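Local coordinates for protein putative secreted glycosylhydrolase (Parabacteroides distasonis ATCC 8503, PDB 3IMM) that probably acts as a secreted glycoside hydrolase of the 3-keto-disaccharide hydrolase family and carries a bound sodium ion in this structure, at residues L51-K56 against I191-I196; F55-G60 against K114-P119. All blocks are in the same frame, centred on the assembly; numbering follows the deposited sequence.

Interaction 1. Residues L51-K56 against I191-I196; sequences LDLDFK and IWFRNI
D54 and R194 face each other as a hydrogen-bonded antiparallel pair, and their side chains meet on the same side of the sheet. With CG turned back beside the backbone N (chi1 -59°), D54 sets its carboxylate across the neighbouring strand, where OD2 takes two donors. NE of R194 reaches OD2 at 2.9 Å along the anti lone pair, a salt bridge in which the carboxylate approaches the edge of the guanidinium while the two planes stand nearly perpendicular. The second donor, N195 ND2, lies 2.7 Å from D54 OD2 on an almost perfectly straight N-H line, but above the carboxylate plane. A water links D54 OD1 to N195 O, so the carboxylate is held through both oxygens. A leucine in place of R194 would probably leave D54 with its charge poorly balanced, N195 being a neutral donor, and would lose the cation-pi contact with W122. These strands are adjacent inner strands of the six-stranded antiparallel sheet of a concanavalin-like beta-sandwich. Further along the same face, the K56 chain bends at chi3 (73°) and lays CE over the W192 ring, 3.5 Å from CE3. NZ continues over the six-membered ring as a cation-pi contact, 4.5 Å from its centroid, while K56 O sits at the ring edge. The opposite face, turned to the second sheet, is apolar: F193 CD1 meets L53 CD1 at 3.9 Å and F55 CB at 4.1 Å, and I84 closes over F55 and F193.

Interaction 2. Residues F55-G60 against K114-P119; sequences FKTDVG and KVVKKP
From F55 to V59 the chain leaves its strand in an extended path, and V116-P119 passes it at 59° without any direct hydrogen bond between the two. The nearest CA atoms across the contact are those of D58 and P119, 4.6 Å apart. Nearby, P119 CA makes a CA-H...O contact with T57 O at 3.4 Å. Two waters bridge the segments instead. One accepts from T57 OG1 at 2.6 Å and donates to K117 O; the other accepts from T57 N and donates to K118 O. The loop that leads from strand 80-85 into strand 122-130 is thus held to the end of strand 49-57, where that strand leaves the six-stranded sheet of the beta-sandwich. N123 supports both sides, bonding F55 O through its ND2 and K117 N through its OD1. The T57 hydroxyl stands between its own backbone N and carbonyl carbon (chi1 69°), a setting that brings OG1 within 3.3 Å of P119 CA as well as to its water. V116 turns its CB toward the strand, and CG2, anti to the backbone N, touches F55 CE1 at 3.9 Å, the two side chains crossing at about a right angle. At the far end V59 CG2 comes obliquely onto the pyrrolidine ring, 3.7 Å from P119 CG. The same ring lies against V59 N, a buried amide for which the model offers no partner.

Overall arrangement
Read from the N terminus, strand 49-57 supplies the first half of both contacts, which share F55 and K56. Interaction 2 closes the shorter loop, with 53 residues between its segments; these include strands 62-69 and 80-85 of the second sheet. Interaction 1 closes a much longer one, bringing the late strand 191-200 back beside the early strand, so that 114-119 falls within its span. The shorter loop is nested in the longer, the two sharing their start. Their centres lie 12 Å apart, and W192 CZ3 packs against T57 O at the junction. Interaction 1 knits the interior of the six-stranded sheet, whereas interaction 2 ties the end of strand 49-57 to the loop entering strand 122-130.

Interaction 1. Residues L51-K56 against I191-I196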
loop_
_atom_site.group_PDB
_atom_site.type_symbol
_atom_site.label_atom_id
_atom_site.label_comp_id
_atom_site.label_asym_id
_atom_site.label_seq_id
_atom_site.Cartn_x
_atom_site.Cartn_y
_atom_site.Cartn_z
ATOM N N LEU A 51 -1.280 10.383 2.209
ATOM C CA LEU A 51 -2.341 9.676 1.530
ATOM C C LEU A 51 -3.223 9.081 2.621
ATOM O O LEU A 51 -2.729 8.428 3.528
ATOM C CB LEU A 51 -1.721 8.604 0.619
ATOM C CG LEU A 51 -2.611 7.593 -0.117
ATOM C CD1 LEU A 51 -3.419 8.285 -1.211
ATOM C CD2 LEU A 51 -1.778 6.444 -0.700
ATOM N N ASP A 52 -4.523 9.352 2.537
ATOM C CA ASP A 52 -5.551 8.767 3.400
ATOM C C ASP A 52 -6.442 7.866 2.570
ATOM O O ASP A 52 -6.782 8.186 1.400
ATOM C CB ASP A 52 -6.456 9.860 3.961
ATOM C CG ASP A 52 -6.115 10.249 5.346
ATOM O OD1 ASP A 52 -4.944 10.237 5.699
ATOM O OD2 ASP A 52 -7.039 10.575 6.073
ATOM N N LEU A 53 -6.855 6.762 3.183
ATOM C CA LEU A 53 -7.812 5.875 2.554
ATOM C C LEU A 53 -8.497 5.017 3.599
ATOM O O LEU A 53 -7.919 4.702 4.634
ATOM C CB LEU A 53 -7.117 4.975 1.545
ATOM C CG LEU A 53 -6.034 3.990 2.027
ATOM C CD1 LEU A 53 -6.035 2.741 1.176
ATOM C CD2 LEU A 53 -4.631 4.616 2.053
ATOM N N ASP A 54 -9.737 4.653 3.315
ATOM C CA ASP A 54 -10.466 3.683 4.099
ATOM C C ASP A 54 -10.312 2.415 3.320
ATOM O O ASP A 54 -10.222 2.468 2.084
ATOM C CB ASP A 54 -11.958 4.038 4.200
ATOM C CG ASP A 54 -12.220 5.416 4.844
ATOM O OD1 ASP A 54 -11.306 5.978 5.472
ATOM O OD2 ASP A 54 -13.358 5.948 4.709
ATOM N N PHE A 55 -10.260 1.276 4.022
ATOM C CA PHE A 55 -10.383 -0.008 3.380
ATOM C C PHE A 55 -11.127 -1.001 4.265
ATOM O O PHE A 55 -11.132 -0.869 5.509
ATOM C CB PHE A 55 -9.015 -0.541 2.980
ATOM C CG PHE A 55 -8.146 -0.907 4.123
ATOM C CD1 PHE A 55 -8.163 -2.219 4.639
ATOM C CD2 PHE A 55 -7.272 0.023 4.679
ATOM C CE1 PHE A 55 -7.330 -2.576 5.690
ATOM C CE2 PHE A 55 -6.450 -0.325 5.756
ATOM C CZ PHE A 55 -6.481 -1.612 6.264
ATOM N N LYS A 56 -11.774 -1.975 3.616
ATOM C CA LYS A 56 -12.466 -3.095 4.295
ATOM C C LYS A 56 -11.915 -4.406 3.755
ATOM O O LYS A 56 -11.770 -4.590 2.557
ATOM C CB LYS A 56 -13.971 -3.003 4.021
ATOM C CG LYS A 56 -14.871 -4.110 4.584
ATOM C CD LYS A 56 -16.383 -3.775 4.358
ATOM C CE LYS A 56 -16.776 -3.942 2.912
ATOM N NZ LYS A 56 -18.222 -3.819 2.687
ATOM N N ILE A 191 -11.210 -6.884 -1.551
ATOM C CA ILE A 191 -10.827 -5.713 -0.795
ATOM C C ILE A 191 -11.629 -4.537 -1.371
ATOM O O ILE A 191 -11.920 -4.508 -2.560
ATOM C CB ILE A 191 -9.274 -5.489 -0.822
ATOM C CG1 ILE A 191 -8.923 -4.357 0.164
ATOM C CG2 ILE A 191 -8.808 -5.191 -2.215
ATOM C CD1 ILE A 191 -7.432 -4.191 0.567
ATOM N N TRP A 192 -12.074 -3.626 -0.502
ATOM C CA TRP A 192 -12.828 -2.450 -0.877
ATOM C C TRP A 192 -12.137 -1.205 -0.375
ATOM O O TRP A 192 -11.674 -1.171 0.774
ATOM C CB TRP A 192 -14.224 -2.514 -0.247
ATOM C CG TRP A 192 -15.079 -3.674 -0.720
ATOM C CD1 TRP A 192 -15.949 -3.654 -1.749
ATOM C CD2 TRP A 192 -15.151 -4.997 -0.167
ATOM N NE1 TRP A 192 -16.585 -4.869 -1.878
ATOM C CE2 TRP A 192 -16.108 -5.712 -0.915
ATOM C CE3 TRP A 192 -14.499 -5.648 0.886
ATOM C CZ2 TRP A 192 -16.427 -7.049 -0.654
ATOM C CZ3 TRP A 192 -14.827 -6.964 1.153
ATOM C CH2 TRP A 192 -15.782 -7.653 0.379
ATOM N N PHE A 193 -12.111 -0.162 -1.218
ATOM C CA PHE A 193 -11.554 1.112 -0.825
ATOM C C PHE A 193 -12.550 2.269 -0.904
ATOM O O PHE A 193 -13.510 2.265 -1.718
ATOM C CB PHE A 193 -10.365 1.485 -1.690
ATOM C CG PHE A 193 -9.322 0.408 -1.832
ATOM C CD1 PHE A 193 -8.264 0.322 -0.962
ATOM C CD2 PHE A 193 -9.403 -0.492 -2.910
ATOM C CE1 PHE A 193 -7.308 -0.634 -1.139
ATOM C CE2 PHE A 193 -8.448 -1.458 -3.093
ATOM C CZ PHE A 193 -7.396 -1.538 -2.199
ATOM N N ARG A 194 -12.314 3.283 -0.080
ATOM C CA ARG A 194 -13.091 4.508 -0.169
ATOM C C ARG A 194 -12.414 5.685 0.474
ATOM O O ARG A 194 -11.421 5.543 1.187
ATOM C CB ARG A 194 -14.501 4.368 0.388
ATOM C CG ARG A 194 -14.524 4.247 1.803
ATOM C CD ARG A 194 -15.934 4.337 2.407
ATOM N NE ARG A 194 -15.626 4.323 3.824
ATOM C CZ ARG A 194 -16.354 3.837 4.806
ATOM N NH1 ARG A 194 -17.541 3.343 4.588
ATOM N NH2 ARG A 194 -15.855 3.885 6.047
ATOM N N ASN A 195 -12.933 6.866 0.170
ATOM C CA ASN A 195 -12.352 8.101 0.665
ATOM C C ASN A 195 -10.829 8.151 0.444
ATOM O O ASN A 195 -10.103 8.520 1.330
ATOM C CB ASN A 195 -12.682 8.277 2.163
ATOM C CG ASN A 195 -14.136 8.544 2.396
ATOM O OD1 ASN A 195 -14.708 9.407 1.740
ATOM N ND2 ASN A 195 -14.734 7.842 3.350
ATOM N N ILE A 196 -10.374 7.817 -0.759
ATOM C CA ILE A 196 -8.955 7.861 -1.098
ATOM C C ILE A 196 -8.619 9.287 -1.506
ATOM O O ILE A 196 -9.108 9.806 -2.534
ATOM C CB ILE A 196 -8.594 6.902 -2.191
ATOM C CG1 ILE A 196 -9.224 5.537 -1.952
ATOM C CG2 ILE A 196 -7.083 6.751 -2.318
ATOM C CD1 ILE A 196 -9.353 4.736 -3.211
HETATM O O HOH W 1 -9.885 8.343 3.969
#

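Interaction 2. Residues F55-G60 against K114-P119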
loop_
_atom_site.group_PDB
_atom_site.type_symbol
_atom_site.label_atom_id
_atom_site.label_comp_id
_atom_site.label_asym_id
_atom_site.label_seq_id
_atom_site.Cartn_x
_atom_site.Cartn_y
_atom_site.Cartn_z
ATOM N N PHE A 55 -10.260 1.276 4.022
ATOM C CA PHE A 55 -10.383 -0.008 3.380
ATOM C C PHE A 55 -11.127 -1.001 4.265
ATOM O O PHE A 55 -11.132 -0.869 5.509
ATOM C CB PHE A 55 -9.015 -0.541 2.980
ATOM C CG PHE A 55 -8.146 -0.907 4.123
ATOM C CD1 PHE A 55 -8.163 -2.219 4.639
ATOM C CD2 PHE A 55 -7.272 0.023 4.679
ATOM C CE1 PHE A 55 -7.330 -2.576 5.690
ATOM C CE2 PHE A 55 -6.450 -0.325 5.756
ATOM C CZ PHE A 55 -6.481 -1.612 6.264
ATOM N N LYS A 56 -11.774 -1.975 3.616
ATOM C CA LYS A 56 -12.466 -3.095 4.295
ATOM C C LYS A 56 -11.915 -4.406 3.755
ATOM O O LYS A 56 -11.770 -4.590 2.557
ATOM C CB LYS A 56 -13.971 -3.003 4.021
ATOM C CG LYS A 56 -14.871 -4.110 4.584
ATOM C CD LYS A 56 -16.383 -3.775 4.358
ATOM C CE LYS A 56 -16.776 -3.942 2.912
ATOM N NZ LYS A 56 -18.222 -3.819 2.687
ATOM N N THR A 57 -11.625 -5.332 4.642
ATOM C CA THR A 57 -11.109 -6.619 4.223
ATOM C C THR A 57 -12.184 -7.678 4.143
ATOM O O THR A 57 -13.291 -7.525 4.664
ATOM C CB THR A 57 -10.001 -7.123 5.182
ATOM O OG1 THR A 57 -10.591 -7.463 6.434
ATOM C CG2 THR A 57 -8.927 -6.053 5.375
ATOM N N ASP A 58 -11.811 -8.723 3.419
ATOM C CA ASP A 58 -12.426 -10.026 3.418
ATOM C C ASP A 58 -11.506 -10.978 4.216
ATOM O O ASP A 58 -10.330 -10.657 4.506
ATOM C CB ASP A 58 -12.404 -10.509 1.972
ATOM C CG ASP A 58 -13.650 -11.196 1.538
ATOM O OD1 ASP A 58 -14.552 -11.414 2.373
ATOM O OD2 ASP A 58 -13.739 -11.467 0.312
ATOM N N VAL A 59 -11.997 -12.179 4.505
ATOM C CA VAL A 59 -11.190 -13.175 5.161
ATOM C C VAL A 59 -10.027 -13.454 4.214
ATOM O O VAL A 59 -10.243 -13.734 3.051
ATOM C CB VAL A 59 -11.989 -14.481 5.521
ATOM C CG1 VAL A 59 -11.049 -15.578 5.980
ATOM C CG2 VAL A 59 -13.023 -14.190 6.621
ATOM N N GLY A 60 -8.809 -13.262 4.705
ATOM C CA GLY A 60 -7.591 -13.621 3.981
ATOM C C GLY A 60 -7.111 -12.612 2.964
ATOM O O GLY A 60 -6.212 -12.918 2.183
ATOM N N LYS A 114 -2.839 -7.116 14.252
ATOM C CA LYS A 114 -4.245 -7.116 14.564
ATOM C C LYS A 114 -4.681 -5.738 15.087
ATOM O O LYS A 114 -5.611 -5.616 15.876
ATOM C CB LYS A 114 -4.554 -8.255 15.520
ATOM C CG LYS A 114 -4.216 -9.626 14.973
ATOM C CD LYS A 114 -4.709 -10.711 15.954
ATOM C CE LYS A 114 -4.350 -12.096 15.460
ATOM N NZ LYS A 114 -5.251 -13.113 16.072
ATOM N N VAL A 115 -4.031 -4.697 14.585
ATOM C CA VAL A 115 -4.622 -3.347 14.596
ATOM C C VAL A 115 -5.733 -3.240 13.518
ATOM O O VAL A 115 -6.692 -2.496 13.662
ATOM C CB VAL A 115 -3.541 -2.296 14.419
ATOM C CG1 VAL A 115 -4.136 -0.876 14.358
ATOM C CG2 VAL A 115 -2.495 -2.457 15.581
ATOM N N VAL A 116 -5.587 -3.982 12.431
ATOM C CA VAL A 116 -6.601 -4.043 11.408
ATOM C C VAL A 116 -7.814 -4.695 12.042
ATOM O O VAL A 116 -7.703 -5.563 12.898
ATOM C CB VAL A 116 -6.128 -4.841 10.154
ATOM C CG1 VAL A 116 -5.887 -6.304 10.489
ATOM C CG2 VAL A 116 -7.139 -4.719 8.999
ATOM N N LYS A 117 -8.995 -4.229 11.646
ATOM C CA LYS A 117 -10.236 -4.792 12.160
ATOM C C LYS A 117 -10.519 -6.089 11.437
ATOM O O LYS A 117 -9.801 -6.472 10.506
ATOM C CB LYS A 117 -11.355 -3.769 12.020
ATOM C CG LYS A 117 -11.133 -2.618 12.967
ATOM C CD LYS A 117 -12.050 -1.503 12.686
ATOM C CE LYS A 117 -11.876 -0.373 13.700
ATOM N NZ LYS A 117 -12.704 0.814 13.250
ATOM N N LYS A 118 -11.550 -6.785 11.885
ATOM C CA LYS A 118 -11.924 -8.080 11.304
ATOM C C LYS A 118 -12.598 -7.883 9.956
ATOM O O LYS A 118 -13.089 -6.802 9.694
ATOM C CB LYS A 118 -12.843 -8.835 12.273
ATOM C CG LYS A 118 -12.070 -9.355 13.484
ATOM C CD LYS A 118 -12.878 -10.355 14.264
ATOM C CE LYS A 118 -12.109 -10.838 15.489
ATOM N NZ LYS A 118 -13.069 -11.270 16.564
ATOM N N PRO A 119 -12.606 -8.926 9.095
ATOM C CA PRO A 119 -13.224 -8.841 7.803
ATOM C C PRO A 119 -14.557 -8.162 7.903
ATOM O O PRO A 119 -15.282 -8.412 8.848
ATOM C CB PRO A 119 -13.380 -10.298 7.409
ATOM C CG PRO A 119 -12.151 -10.904 7.956
ATOM C CD PRO A 119 -12.030 -10.273 9.305
HETATM O O HOH W 2 -8.937 -8.021 8.359
HETATM O O HOH W 3 -11.702 -4.853 7.479
#